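PDB 4MFI: Sn-glycerol-3-phosphate ABC transporter substrate-binding protein UspB from Mycobacterium tuberculosis, which probably serves as the substrate-binding subunit of an ABC transporter and delivers glycerophosphocholine for uptake. Local coordinates for residues Ser153-Trp164 / Ala267-Leu276; Trp208-Ala216 / Thr294-Gly305. One frame throughout, in Å; residues are numbered along the deposited sequence.

How the contacts relate
Contact 1 is a pair of antiparallel strands, and contact 2 packs two short helices against the loop that leads to strand 307-310. Their centres lie about 15 Å apart, and the two meet directly. Ser153 O and Gly305 N are 2.8 Å apart, a probable hydrogen bond between the start of segment 153-164 and the end of segment 294-305. The indole of Trp208 fits in beside this join, with CH2 3.4 Å from Thr154 C. Pro155 also packs on Pro303. The four segments alternate along the chain, and both contacts lie in one solute-binding protein fold.

Contact 1: residues Ser153-Trp164 / Ala267-Leu276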
ATOM      1  N   SER A 153       2.625  -1.772  -3.242  1.00  5.94           N
ATOM      2  CA  SER A 153       2.539  -3.058  -2.567  1.00  5.25           C
ATOM      3  C   SER A 153       1.076  -3.369  -2.304  1.00  6.29           C
ATOM      4  O   SER A 153       0.209  -2.510  -2.489  1.00  7.63           O
ATOM      5  CB  SER A 153       3.245  -2.954  -1.226  1.00  8.11           C
ATOM      6  OG  SER A 153       2.622  -1.935  -0.463  1.00 12.90           O
ATOM      7  N   THR A 154       0.799  -4.598  -1.877  1.00  6.16           N
ATOM      8  CA  THR A 154      -0.510  -4.957  -1.338  1.00  5.43           C
ATOM      9  C   THR A 154      -0.293  -5.901  -0.166  1.00  6.06           C
ATOM     10  O   THR A 154       0.806  -6.429   0.018  1.00  6.64           O
ATOM     11  CB  THR A 154      -1.404  -5.713  -2.354  1.00  6.58           C
ATOM     12  OG1 THR A 154      -0.923  -7.054  -2.500  1.00  8.06           O
ATOM     13  CG2 THR A 154      -1.453  -5.017  -3.705  1.00  7.42           C
ATOM     14  N   PRO A 155      -1.341  -6.134   0.630  1.00  5.56           N
ATOM     15  CA  PRO A 155      -1.232  -7.246   1.575  1.00  5.65           C
ATOM     16  C   PRO A 155      -1.229  -8.592   0.843  1.00  5.26           C
ATOM     17  O   PRO A 155      -1.685  -8.704  -0.303  1.00  5.81           O
ATOM     18  CB  PRO A 155      -2.501  -7.100   2.422  1.00  6.26           C
ATOM     19  CG  PRO A 155      -2.851  -5.640   2.317  1.00  5.77           C
ATOM     20  CD  PRO A 155      -2.540  -5.317   0.884  1.00  5.48           C
ATOM     21  N   LEU A 156      -0.710  -9.606   1.523  1.00  5.76           N
ATOM     22  CA  LEU A 156      -0.610 -10.955   0.990  1.00  5.95           C
ATOM     23  C   LEU A 156      -0.844 -11.915   2.153  1.00  4.68           C
ATOM     24  O   LEU A 156      -0.480 -11.607   3.288  1.00  6.26           O
ATOM     25  CB  LEU A 156       0.787 -11.160   0.410  1.00  8.30           C
ATOM     26  CG  LEU A 156       0.988 -12.320  -0.556  1.00  8.80           C
ATOM     27  CD1 LEU A 156       0.076 -12.169  -1.761  1.00 10.52           C
ATOM     28  CD2 LEU A 156       2.454 -12.380  -0.986  1.00 10.88           C
ATOM     29  N   PHE A 157      -1.464 -13.062   1.881  1.00  4.48           N
ATOM     30  CA  PHE A 157      -1.728 -14.061   2.918  1.00  4.75           C
ATOM     31  C   PHE A 157      -0.626 -15.119   2.878  1.00  4.83           C
ATOM     32  O   PHE A 157      -0.523 -15.886   1.925  1.00  7.28           O
ATOM     33  CB  PHE A 157      -3.115 -14.692   2.704  1.00  5.35           C
ATOM     34  CG  PHE A 157      -3.585 -15.548   3.850  1.00  5.01           C
ATOM     35  CD1 PHE A 157      -3.123 -16.854   4.005  1.00  5.83           C
ATOM     36  CD2 PHE A 157      -4.514 -15.058   4.763  1.00  7.59           C
ATOM     37  CE1 PHE A 157      -3.561 -17.649   5.077  1.00  7.84           C
ATOM     38  CE2 PHE A 157      -4.966 -15.845   5.823  1.00  7.45           C
ATOM     39  CZ  PHE A 157      -4.485 -17.140   5.984  1.00  8.53           C
ATOM     40  N   TYR A 158       0.211 -15.138   3.908  1.00  4.55           N
ATOM     41  CA  TYR A 158       1.314 -16.082   3.998  1.00  4.37           C
ATOM     42  C   TYR A 158       0.895 -17.271   4.846  1.00  5.16           C
ATOM     43  O   TYR A 158       0.265 -17.095   5.893  1.00  5.16           O
ATOM     44  CB  TYR A 158       2.526 -15.410   4.647  1.00  5.79           C
ATOM     45  CG  TYR A 158       3.138 -14.286   3.838  1.00  5.13           C
ATOM     46  CD1 TYR A 158       4.172 -14.542   2.945  1.00  7.23           C
ATOM     47  CD2 TYR A 158       2.702 -12.965   3.976  1.00  4.79           C
ATOM     48  CE1 TYR A 158       4.761 -13.531   2.210  1.00  8.49           C
ATOM     49  CE2 TYR A 158       3.286 -11.933   3.227  1.00  6.81           C
ATOM     50  CZ  TYR A 158       4.316 -12.228   2.343  1.00  7.91           C
ATOM     51  OH  TYR A 158       4.927 -11.233   1.600  1.00  9.88           O
ATOM     52  N   TYR A 159       1.251 -18.481   4.423  1.00  4.58           N
ATOM     53  CA  TYR A 159       0.911 -19.662   5.215  1.00  4.63           C
ATOM     54  C   TYR A 159       2.000 -20.721   5.249  1.00  5.12           C
ATOM     55  O   TYR A 159       2.718 -20.934   4.269  1.00  7.17           O
ATOM     56  CB  TYR A 159      -0.443 -20.262   4.813  1.00  6.56           C
ATOM     57  CG  TYR A 159      -0.537 -20.895   3.434  1.00  5.48           C
ATOM     58  CD1 TYR A 159      -0.781 -20.124   2.297  1.00  6.49           C
ATOM     59  CD2 TYR A 159      -0.436 -22.275   3.276  1.00  7.27           C
ATOM     60  CE1 TYR A 159      -0.900 -20.714   1.036  1.00  7.97           C
ATOM     61  CE2 TYR A 159      -0.554 -22.871   2.029  1.00  7.63           C
ATOM     62  CZ  TYR A 159      -0.777 -22.090   0.911  1.00  7.55           C
ATOM     63  OH  TYR A 159      -0.896 -22.696  -0.322  1.00  9.70           O
ATOM     64  N   ASN A 160       2.111 -21.358   6.409  1.00  5.36           N
ATOM     65  CA  ASN A 160       3.088 -22.399   6.688  1.00  6.47           C
ATOM     66  C   ASN A 160       2.513 -23.733   6.209  1.00  6.44           C
ATOM     67  O   ASN A 160       1.498 -24.208   6.734  1.00  6.70           O
ATOM     68  CB  ASN A 160       3.329 -22.390   8.199  1.00  6.95           C
ATOM     69  CG  ASN A 160       4.346 -23.401   8.656  1.00  7.97           C
ATOM     70  OD1 ASN A 160       4.338 -24.554   8.235  1.00  9.24           O
ATOM     71  ND2 ASN A 160       5.211 -22.976   9.574  1.00  8.87           N
ATOM     72  N   LYS A 161       3.148 -24.335   5.203  1.00  6.19           N
ATOM     73  CA  LYS A 161       2.599 -25.548   4.595  1.00  6.96           C
ATOM     74  C   LYS A 161       2.654 -26.758   5.517  1.00  7.59           C
ATOM     75  O   LYS A 161       1.791 -27.623   5.436  1.00  9.46           O
ATOM     76  CB  LYS A 161       3.259 -25.843   3.252  1.00  9.07           C
ATOM     77  CG  LYS A 161       2.925 -24.799   2.215  1.00 11.16           C
ATOM     78  CD  LYS A 161       3.039 -25.351   0.812  1.00 11.72           C
ATOM     79  CE  LYS A 161       2.695 -24.291  -0.210  1.00 12.47           C
ATOM     80  NZ  LYS A 161       2.656 -24.871  -1.576  1.00 16.21           N
ATOM     81  N   ALA A 162       3.653 -26.822   6.393  1.00  8.11           N
ATOM     82  CA  ALA A 162       3.708 -27.920   7.353  1.00  9.30           C
ATOM     83  C   ALA A 162       2.526 -27.854   8.315  1.00  9.36           C
ATOM     84  O   ALA A 162       1.928 -28.880   8.639  1.00 10.35           O
ATOM     85  CB  ALA A 162       5.024 -27.920   8.113  1.00 11.24           C
ATOM     86  N   ALA A 163       2.182 -26.649   8.765  1.00  7.20           N
ATOM     87  CA  ALA A 163       1.035 -26.475   9.651  1.00  6.14           C
ATOM     88  C   ALA A 163      -0.254 -26.826   8.914  1.00  5.81           C
ATOM     89  O   ALA A 163      -1.120 -27.514   9.457  1.00  7.66           O
ATOM     90  CB  ALA A 163       0.979 -25.040  10.194  1.00  7.14           C
ATOM     91  N   TRP A 164      -0.382 -26.349   7.673  1.00  5.70           N
ATOM     92  CA  TRP A 164      -1.551 -26.642   6.844  1.00  6.43           C
ATOM     93  C   TRP A 164      -1.734 -28.149   6.693  1.00  7.47           C
ATOM     94  O   TRP A 164      -2.846 -28.666   6.824  1.00  8.18           O
ATOM     95  CB  TRP A 164      -1.386 -25.988   5.466  1.00  6.80           C
ATOM     96  CG  TRP A 164      -2.272 -24.787   5.208  1.00  6.04           C
ATOM     97  CD1 TRP A 164      -3.145 -24.634   4.169  1.00  6.26           C
ATOM     98  CD2 TRP A 164      -2.373 -23.581   5.998  1.00  6.52           C
ATOM     99  NE1 TRP A 164      -3.785 -23.417   4.261  1.00  5.39           N
ATOM    100  CE2 TRP A 164      -3.325 -22.750   5.366  1.00  5.22           C
ATOM    101  CE3 TRP A 164      -1.750 -23.123   7.167  1.00  6.53           C
ATOM    102  CZ2 TRP A 164      -3.681 -21.494   5.874  1.00  5.34           C
ATOM    103  CZ3 TRP A 164      -2.098 -21.872   7.666  1.00  5.31           C
ATOM    104  CH2 TRP A 164      -3.060 -21.076   7.025  1.00  5.39           C
ATOM    105  N   ALA A 267       1.487 -19.581  12.199  1.00  4.97           N
ATOM    106  CA  ALA A 267       1.223 -20.466  11.055  1.00  5.25           C
ATOM    107  C   ALA A 267       0.816 -19.691   9.801  1.00  5.01           C
ATOM    108  O   ALA A 267       0.896 -20.212   8.687  1.00  5.55           O
ATOM    109  CB  ALA A 267       0.161 -21.497  11.395  1.00  7.50           C
ATOM    110  N   SER A 268       0.348 -18.461   9.989  1.00  4.00           N
ATOM    111  CA  SER A 268      -0.099 -17.630   8.881  1.00  4.45           C
ATOM    112  C   SER A 268      -0.165 -16.174   9.312  1.00  4.14           C
ATOM    113  O   SER A 268      -0.187 -15.868  10.515  1.00  4.23           O
ATOM    114  CB  SER A 268      -1.466 -18.097   8.357  1.00  5.40           C
ATOM    115  OG  SER A 268      -2.486 -17.953   9.333  1.00  5.05           O
ATOM    116  N   ALA A 269      -0.221 -15.278   8.331  1.00  5.39           N
ATOM    117  CA  ALA A 269      -0.231 -13.845   8.591  1.00  3.65           C
ATOM    118  C   ALA A 269      -0.557 -13.100   7.324  1.00  3.07           C
ATOM    119  O   ALA A 269      -0.184 -13.529   6.239  1.00  6.21           O
ATOM    120  CB  ALA A 269       1.136 -13.393   9.099  1.00  5.89           C
ATOM    121  N   VAL A 270      -1.263 -11.981   7.464  1.00  4.10           N
ATOM    122  CA  VAL A 270      -1.381 -11.017   6.379  1.00  4.45           C
ATOM    123  C   VAL A 270      -0.314  -9.948   6.573  1.00  5.12           C
ATOM    124  O   VAL A 270      -0.278  -9.250   7.587  1.00  6.68           O
ATOM    125  CB  VAL A 270      -2.784 -10.385   6.311  1.00  5.16           C
ATOM    126  CG1 VAL A 270      -2.824  -9.284   5.255  1.00  6.68           C
ATOM    127  CG2 VAL A 270      -3.824 -11.453   6.004  1.00  8.04           C
ATOM    128  N   ALA A 271       0.584  -9.856   5.603  1.00  5.64           N
ATOM    129  CA  ALA A 271       1.671  -8.896   5.652  1.00  5.51           C
ATOM    130  C   ALA A 271       1.888  -8.335   4.256  1.00  5.44           C
ATOM    131  O   ALA A 271       1.251  -8.772   3.306  1.00  6.14           O
ATOM    132  CB  ALA A 271       2.943  -9.557   6.180  1.00  7.02           C
ATOM    133  N   SER A 272       2.788  -7.374   4.120  1.00  7.07           N
ATOM    134  CA  SER A 272       3.003  -6.774   2.811  1.00  6.85           C
ATOM    135  C   SER A 272       3.665  -7.723   1.825  1.00  6.46           C
ATOM    136  O   SER A 272       4.468  -8.586   2.206  1.00  6.87           O
ATOM    137  CB  SER A 272       3.867  -5.524   2.951  1.00  7.18           C
ATOM    138  OG  SER A 272       4.026  -4.868   1.708  1.00  9.13           O
ATOM    139  N   THR A 273       3.338  -7.540   0.548  1.00  6.65           N
ATOM    140  CA  THR A 273       4.111  -8.148  -0.531  1.00  6.65           C
ATOM    141  C   THR A 273       5.584  -7.732  -0.431  1.00  8.95           C
ATOM    142  O   THR A 273       6.474  -8.450  -0.897  1.00 11.39           O
ATOM    143  CB  THR A 273       3.555  -7.751  -1.918  1.00  6.59           C
ATOM    144  OG1 THR A 273       3.365  -6.329  -1.971  1.00  7.96           O
ATOM    145  CG2 THR A 273       2.227  -8.428  -2.170  1.00  8.28           C
ATOM    146  N   GLY A 274       5.841  -6.581   0.189  1.00  9.06           N
ATOM    147  CA  GLY A 274       7.199  -6.100   0.371  1.00 10.73           C
ATOM    148  C   GLY A 274       8.034  -6.971   1.291  1.00 12.23           C
ATOM    149  O   GLY A 274       9.265  -6.862   1.310  1.00 15.85           O
ATOM    150  N   SER A 275       7.370  -7.834   2.055  1.00 10.91           N
ATOM    151  CA  SER A 275       8.059  -8.734   2.971  1.00 10.98           C
ATOM    152  C   SER A 275       8.399 -10.076   2.339  1.00 10.04           C
ATOM    153  O   SER A 275       9.064 -10.902   2.966  1.00 10.63           O
ATOM    154  CB  SER A 275       7.218  -8.968   4.227  1.00 11.03           C
ATOM    155  OG  SER A 275       7.121  -7.777   4.986  1.00 14.48           O
ATOM    156  N   LEU A 276       7.950 -10.296   1.106  1.00 10.97           N
ATOM    157  CA  LEU A 276       8.117 -11.599   0.462  1.00 10.57           C
ATOM    158  C   LEU A 276       9.583 -12.031   0.337  1.00 11.03           C
ATOM    159  O   LEU A 276       9.929 -13.163   0.682  1.00 10.83           O
ATOM    160  CB  LEU A 276       7.414 -11.634  -0.902  1.00 10.88           C
ATOM    161  CG  LEU A 276       7.501 -12.938  -1.702  1.00 12.02           C
ATOM    162  CD1 LEU A 276       6.965 -14.127  -0.900  1.00 13.05           C
ATOM    163  CD2 LEU A 276       6.757 -12.814  -3.027  1.00 12.65           C
TER
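Strand 155-160 pairs antiparallel with strand 268-272, their short axes 4.4 Å apart at closest approach and 147° between directions. Leu156 with Ala271 and Tyr158 with Ala269 are the hydrogen-bonded pairs, and each gives two backbone bonds. Asn160 N to Ala267 O continues the ladder at one end. At the other end Thr273 N donates to Thr154 O over 2.8 Å, and Thr154 N donates back to Thr273 OG1 over 3.1 Å. Thr273 OG1 stands between its own N and carbonyl carbon, which places it to accept from the N-H of Thr154.

Tyr158 carries the face it shares with Leu156 and Ala271. Its CE2 lies 3.8 Å from Ala271 CB, and its CE1 meets Leu276 CD1. The ring CG is beside the backbone N (chi1 -66°), which sends the ring along the partner strand toward Ser272. There Tyr158 OH donates to Ser272 O over 2.8 Å, tilted 28° from the carbonyl plane. Ser275 N reaches the same oxygen from the opposite face, so two bonds hold it at the turn after the strand. Ser272 OG accepts from Gly274 N, an ST turn.

On the other face Phe157 CD2 touches Val270 CG2 at 3.9 Å, the two side chains crossing at about a right angle. Trp164 CH2 comes to the edge of the Phe157 ring and also meets Ser268 CB at 3.6 Å. Phe180 of helix 177-191 packs edge-to-face with Phe157. Ser268 OG bonds to Ala197 O and His198 ND1.

Asn160 N-caps helix 161-166 through OD1 and Ala163 N. The two strands belong to the mixed sheet of a periplasmic-binding-protein fold, and here strand 144-160 runs directly into helix 161-166.

Contact 2: residues Trp208-Ala216 / Thr294-Gly305; sequences WTFQGPNWA and TGPDAAPACPTG
The end of helix 206-209 and helix 211-216 pack on the irregular loop 294-305, with CA atoms closest at Ala216 and Gly295, 4.0 Å, and at Gly212 and Ala301, 4.6 Å. Trp208 NE1 donates to Thr304 O over 2.9 Å. The bond is nearly straight, 174° at the hydrogen. The oxygen lies in the indole plane, but the donor stands above the carbonyl plane. CG is anti to the backbone N of Trp208 (chi1 -170°), and the ring reaches the loop with Pro303 CG over one face, offset toward the rim.

Pro303 also meets two other side chains. Its CB is 3.7 Å from Gln211 NE2 and 3.8 Å from Trp215 CZ3. The edge of the Trp215 ring runs along the backbone from Ala301 to Pro303, with CZ3 3.5 Å from Pro303 N. Further on, Ala216 CB packs on Ala301 CB at 3.8 Å. Outside the contact, Gln211 NE2 bonds to Gln381 OE1, Gln211 OE1 to Asp382 N, and Trp215 NE1 to Asp382 OD1. Arg379 makes a cation-pi contact with Trp215. The contact is mostly van der Waals packing against proline, alanine and backbone. Its one direct hydrogen bond helps to set the rotation of the Trp208 indole, together with Pro303 over its face.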
ATOM      1  N   TRP A 208      -4.141  -0.902   7.813  1.00  3.57           N
ATOM      2  CA  TRP A 208      -3.971  -1.274   6.412  1.00  3.44           C
ATOM      3  C   TRP A 208      -4.417  -2.705   6.145  1.00  4.80           C
ATOM      4  O   TRP A 208      -5.205  -2.950   5.229  1.00  6.75           O
ATOM      5  CB  TRP A 208      -2.511  -1.089   6.001  1.00  3.54           C
ATOM      6  CG  TRP A 208      -2.244  -1.207   4.531  1.00  3.64           C
ATOM      7  CD1 TRP A 208      -2.806  -0.468   3.524  1.00  4.09           C
ATOM      8  CD2 TRP A 208      -1.292  -2.076   3.906  1.00  3.85           C
ATOM      9  NE1 TRP A 208      -2.273  -0.838   2.311  1.00  4.50           N
ATOM     10  CE2 TRP A 208      -1.339  -1.822   2.519  1.00  4.53           C
ATOM     11  CE3 TRP A 208      -0.404  -3.053   4.385  1.00  5.30           C
ATOM     12  CZ2 TRP A 208      -0.524  -2.497   1.607  1.00  5.30           C
ATOM     13  CZ3 TRP A 208       0.397  -3.730   3.478  1.00  5.43           C
ATOM     14  CH2 TRP A 208       0.335  -3.448   2.104  1.00  5.43           C
ATOM     15  N   THR A 209      -3.918  -3.651   6.938  1.00  4.25           N
ATOM     16  CA  THR A 209      -4.211  -5.062   6.683  1.00  4.98           C
ATOM     17  C   THR A 209      -5.632  -5.465   7.067  1.00  6.62           C
ATOM     18  O   THR A 209      -6.192  -6.378   6.458  1.00 11.16           O
ATOM     19  CB  THR A 209      -3.212  -6.021   7.360  1.00  5.63           C
ATOM     20  OG1 THR A 209      -3.289  -5.865   8.779  1.00  6.94           O
ATOM     21  CG2 THR A 209      -1.782  -5.766   6.877  1.00  7.90           C
ATOM     22  N   PHE A 210      -6.228  -4.807   8.055  1.00  5.17           N
ATOM     23  CA  PHE A 210      -7.607  -5.122   8.454  1.00  4.10           C
ATOM     24  C   PHE A 210      -8.618  -4.612   7.437  1.00  3.98           C
ATOM     25  O   PHE A 210      -9.766  -5.053   7.413  1.00  4.17           O
ATOM     26  CB  PHE A 210      -7.909  -4.535   9.845  1.00  5.98           C
ATOM     27  CG  PHE A 210      -9.333  -4.739  10.306  1.00  6.64           C
ATOM     28  CD1 PHE A 210      -9.762  -5.974  10.766  1.00  8.84           C
ATOM     29  CD2 PHE A 210     -10.237  -3.678  10.293  1.00  7.73           C
ATOM     30  CE1 PHE A 210     -11.073  -6.155  11.191  1.00  9.46           C
ATOM     31  CE2 PHE A 210     -11.547  -3.853  10.719  1.00  8.23           C
ATOM     32  CZ  PHE A 210     -11.965  -5.093  11.168  1.00  9.01           C
ATOM     33  N   GLN A 211      -8.194  -3.676   6.595  1.00  4.88           N
ATOM     34  CA  GLN A 211      -9.086  -3.088   5.614  1.00  6.88           C
ATOM     35  C   GLN A 211      -9.721  -4.159   4.737  1.00  7.50           C
ATOM     36  O   GLN A 211     -10.906  -4.084   4.401  1.00  9.33           O
ATOM     37  CB  GLN A 211      -8.292  -2.122   4.741  1.00 10.34           C
ATOM     38  CG  GLN A 211      -8.890  -0.761   4.700  1.00 11.16           C
ATOM     39  CD  GLN A 211      -8.095   0.250   3.902  1.00  7.49           C
ATOM     40  OE1 GLN A 211      -8.654   1.247   3.455  1.00  7.82           O
ATOM     41  NE2 GLN A 211      -6.785   0.017   3.736  1.00  6.93           N
ATOM     42  N   GLY A 212      -8.924  -5.164   4.386  1.00  8.55           N
ATOM     43  CA  GLY A 212      -9.391  -6.247   3.543  1.00 11.05           C
ATOM     44  C   GLY A 212     -10.504  -7.072   4.162  1.00  9.88           C
ATOM     45  O   GLY A 212     -11.586  -7.173   3.577  1.00  9.21           O
ATOM     46  N   PRO A 213     -10.249  -7.691   5.328  1.00  9.36           N
ATOM     47  CA  PRO A 213     -11.330  -8.453   5.956  1.00  8.86           C
ATOM     48  C   PRO A 213     -12.544  -7.598   6.261  1.00  7.07           C
ATOM     49  O   PRO A 213     -13.656  -8.090   6.112  1.00  7.36           O
ATOM     50  CB  PRO A 213     -10.695  -9.006   7.245  1.00 11.28           C
ATOM     51  CG  PRO A 213      -9.370  -8.362   7.359  1.00 14.04           C
ATOM     52  CD  PRO A 213      -8.954  -7.962   5.976  1.00 11.52           C
ATOM     53  N   ASN A 214     -12.347  -6.341   6.643  1.00  4.76           N
ATOM     54  CA  ASN A 214     -13.477  -5.457   6.863  1.00  4.47           C
ATOM     55  C   ASN A 214     -14.347  -5.381   5.598  1.00  5.42           C
ATOM     56  O   ASN A 214     -15.551  -5.657   5.639  1.00  5.21           O
ATOM     57  CB  ASN A 214     -12.948  -4.078   7.282  1.00  5.16           C
ATOM     58  CG  ASN A 214     -14.008  -3.189   7.893  1.00  5.14           C
ATOM     59  OD1 ASN A 214     -15.044  -3.649   8.390  1.00  6.64           O
ATOM     60  ND2 ASN A 214     -13.736  -1.890   7.881  1.00  5.58           N
ATOM     61  N   TRP A 215     -13.732  -5.048   4.466  1.00  5.39           N
ATOM     62  CA  TRP A 215     -14.445  -5.023   3.191  1.00  4.12           C
ATOM     63  C   TRP A 215     -15.095  -6.372   2.846  1.00  4.33           C
ATOM     64  O   TRP A 215     -16.213  -6.412   2.323  1.00  6.19           O
ATOM     65  CB  TRP A 215     -13.489  -4.645   2.064  1.00  5.07           C
ATOM     66  CG  TRP A 215     -13.027  -3.217   2.067  1.00  4.59           C
ATOM     67  CD1 TRP A 215     -13.672  -2.125   2.595  1.00  4.77           C
ATOM     68  CD2 TRP A 215     -11.814  -2.728   1.492  1.00  4.17           C
ATOM     69  NE1 TRP A 215     -12.923  -0.988   2.375  1.00  4.80           N
ATOM     70  CE2 TRP A 215     -11.782  -1.334   1.693  1.00  4.49           C
ATOM     71  CE3 TRP A 215     -10.747  -3.339   0.817  1.00  5.68           C
ATOM     72  CZ2 TRP A 215     -10.724  -0.544   1.250  1.00  6.19           C
ATOM     73  CZ3 TRP A 215      -9.702  -2.555   0.375  1.00  6.82           C
ATOM     74  CH2 TRP A 215      -9.700  -1.172   0.588  1.00  5.55           C
ATOM     75  N   ALA A 216     -14.382  -7.469   3.104  1.00  4.59           N
ATOM     76  CA  ALA A 216     -14.887  -8.800   2.778  1.00  5.35           C
ATOM     77  C   ALA A 216     -16.185  -9.114   3.519  1.00  5.39           C
ATOM     78  O   ALA A 216     -17.037  -9.862   3.022  1.00  6.10           O
ATOM     79  CB  ALA A 216     -13.830  -9.855   3.087  1.00  6.21           C
ATOM     80  N   THR A 294     -11.632 -12.860  -1.074  1.00  8.26           N
ATOM     81  CA  THR A 294     -12.474 -11.815  -1.632  1.00  8.63           C
ATOM     82  C   THR A 294     -13.764 -11.722  -0.821  1.00  7.52           C
ATOM     83  O   THR A 294     -14.007 -12.527   0.084  1.00  8.55           O
ATOM     84  CB  THR A 294     -12.817 -12.100  -3.093  1.00  8.53           C
ATOM     85  OG1 THR A 294     -13.696 -13.229  -3.159  1.00  9.91           O
ATOM     86  CG2 THR A 294     -11.555 -12.401  -3.879  1.00 11.52           C
ATOM     87  N   GLY A 295     -14.583 -10.728  -1.132  1.00  9.08           N
ATOM     88  CA  GLY A 295     -15.940 -10.709  -0.627  1.00  8.79           C
ATOM     89  C   GLY A 295     -16.821 -11.569  -1.515  1.00  9.67           C
ATOM     90  O   GLY A 295     -16.323 -12.312  -2.366  1.00 11.13           O
ATOM     91  N   PRO A 296     -18.143 -11.472  -1.329  1.00 10.17           N
ATOM     92  CA  PRO A 296     -19.092 -12.247  -2.138  1.00 11.88           C
ATOM     93  C   PRO A 296     -18.938 -11.920  -3.616  1.00 13.55           C
ATOM     94  O   PRO A 296     -18.618 -10.772  -3.949  1.00 13.02           O
ATOM     95  CB  PRO A 296     -20.453 -11.768  -1.635  1.00 14.59           C
ATOM     96  CG  PRO A 296     -20.197 -11.279  -0.263  1.00 16.48           C
ATOM     97  CD  PRO A 296     -18.816 -10.695  -0.276  1.00 13.34           C
ATOM     98  N   ASP A 297     -19.153 -12.913  -4.477  1.00 15.99           N
ATOM     99  CA  ASP A 297     -19.026 -12.735  -5.925  1.00 17.77           C
ATOM    100  C   ASP A 297     -17.681 -12.171  -6.348  1.00 16.24           C
ATOM    101  O   ASP A 297     -17.602 -11.355  -7.273  1.00 16.32           O
ATOM    102  CB  ASP A 297     -20.135 -11.836  -6.449  1.00 20.01           C
ATOM    103  CG  ASP A 297     -21.478 -12.479  -6.353  1.00 27.23           C
ATOM    104  OD1 ASP A 297     -21.550 -13.723  -6.447  1.00 29.67           O
ATOM    105  OD2 ASP A 297     -22.468 -11.737  -6.188  1.00 27.69           O
ATOM    106  N   ALA A 298     -16.636 -12.609  -5.656  1.00 13.70           N
ATOM    107  CA  ALA A 298     -15.267 -12.198  -5.944  1.00 13.05           C
ATOM    108  C   ALA A 298     -15.067 -10.689  -5.856  1.00 11.84           C
ATOM    109  O   ALA A 298     -14.197 -10.136  -6.529  1.00 14.17           O
ATOM    110  CB  ALA A 298     -14.820 -12.727  -7.314  1.00 15.53           C
ATOM    111  N   ALA A 299     -15.852 -10.022  -5.009  1.00 11.42           N
ATOM    112  CA  ALA A 299     -15.675  -8.584  -4.798  1.00 10.43           C
ATOM    113  C   ALA A 299     -14.298  -8.303  -4.201  1.00  9.01           C
ATOM    114  O   ALA A 299     -13.874  -8.995  -3.277  1.00  9.10           O
ATOM    115  CB  ALA A 299     -16.755  -8.052  -3.883  1.00 11.63           C
ATOM    116  N   PRO A 300     -13.595  -7.290  -4.729  1.00  9.17           N
ATOM    117  CA  PRO A 300     -12.246  -6.990  -4.239  1.00  8.95           C
ATOM    118  C   PRO A 300     -12.232  -6.675  -2.748  1.00  8.31           C
ATOM    119  O   PRO A 300     -13.031  -5.862  -2.264  1.00 10.73           O
ATOM    120  CB  PRO A 300     -11.851  -5.738  -5.028  1.00 12.56           C
ATOM    121  CG  PRO A 300     -12.667  -5.782  -6.246  1.00 14.88           C
ATOM    122  CD  PRO A 300     -13.959  -6.468  -5.893  1.00 12.80           C
ATOM    123  N   ALA A 301     -11.324  -7.321  -2.031  1.00  6.33           N
ATOM    124  CA  ALA A 301     -11.212  -7.106  -0.592  1.00  6.51           C
ATOM    125  C   ALA A 301      -9.752  -7.058  -0.199  1.00  6.03           C
ATOM    126  O   ALA A 301      -9.335  -7.638   0.805  1.00  7.11           O
ATOM    127  CB  ALA A 301     -11.964  -8.183   0.182  1.00  7.11           C
ATOM    128  N   CYS A 302      -8.976  -6.349  -1.013  1.00  5.25           N
ATOM    129  CA  CYS A 302      -7.546  -6.208  -0.797  1.00  5.43           C
ATOM    130  C   CYS A 302      -7.139  -4.797  -1.191  1.00  4.61           C
ATOM    131  O   CYS A 302      -7.356  -4.393  -2.326  1.00  6.01           O
ATOM    132  CB  CYS A 302      -6.784  -7.215  -1.657  1.00  6.11           C
ATOM    133  SG  CYS A 302      -4.990  -7.164  -1.407  1.00  7.70           S
ATOM    134  N   PRO A 303      -6.545  -4.040  -0.258  1.00  4.45           N
ATOM    135  CA  PRO A 303      -6.118  -2.679  -0.588  1.00  5.25           C
ATOM    136  C   PRO A 303      -4.767  -2.682  -1.279  1.00  5.68           C
ATOM    137  O   PRO A 303      -4.069  -3.701  -1.331  1.00  6.61           O
ATOM    138  CB  PRO A 303      -5.973  -2.028   0.790  1.00  5.46           C
ATOM    139  CG  PRO A 303      -5.501  -3.167   1.645  1.00  5.67           C
ATOM    140  CD  PRO A 303      -6.272  -4.372   1.152  1.00  4.98           C
ATOM    141  N   THR A 304      -4.401  -1.527  -1.812  1.00  7.51           N
ATOM    142  CA  THR A 304      -3.039  -1.314  -2.267  1.00  8.81           C
ATOM    143  C   THR A 304      -2.331  -0.415  -1.260  1.00  6.77           C
ATOM    144  O   THR A 304      -2.954   0.103  -0.330  1.00  6.66           O
ATOM    145  CB  THR A 304      -3.033  -0.650  -3.625  1.00 12.72           C
ATOM    146  OG1 THR A 304      -3.681   0.614  -3.499  1.00 13.75           O
ATOM    147  CG2 THR A 304      -3.794  -1.509  -4.633  1.00 15.12           C
ATOM    148  N   GLY A 305      -1.028  -0.229  -1.440  1.00  6.61           N
ATOM    149  CA  GLY A 305      -0.240   0.581  -0.533  1.00  6.74           C
ATOM    150  C   GLY A 305       1.013   1.087  -1.215  1.00  6.63           C
ATOM    151  O   GLY A 305       1.284   0.749  -2.371  1.00  6.89           O
TER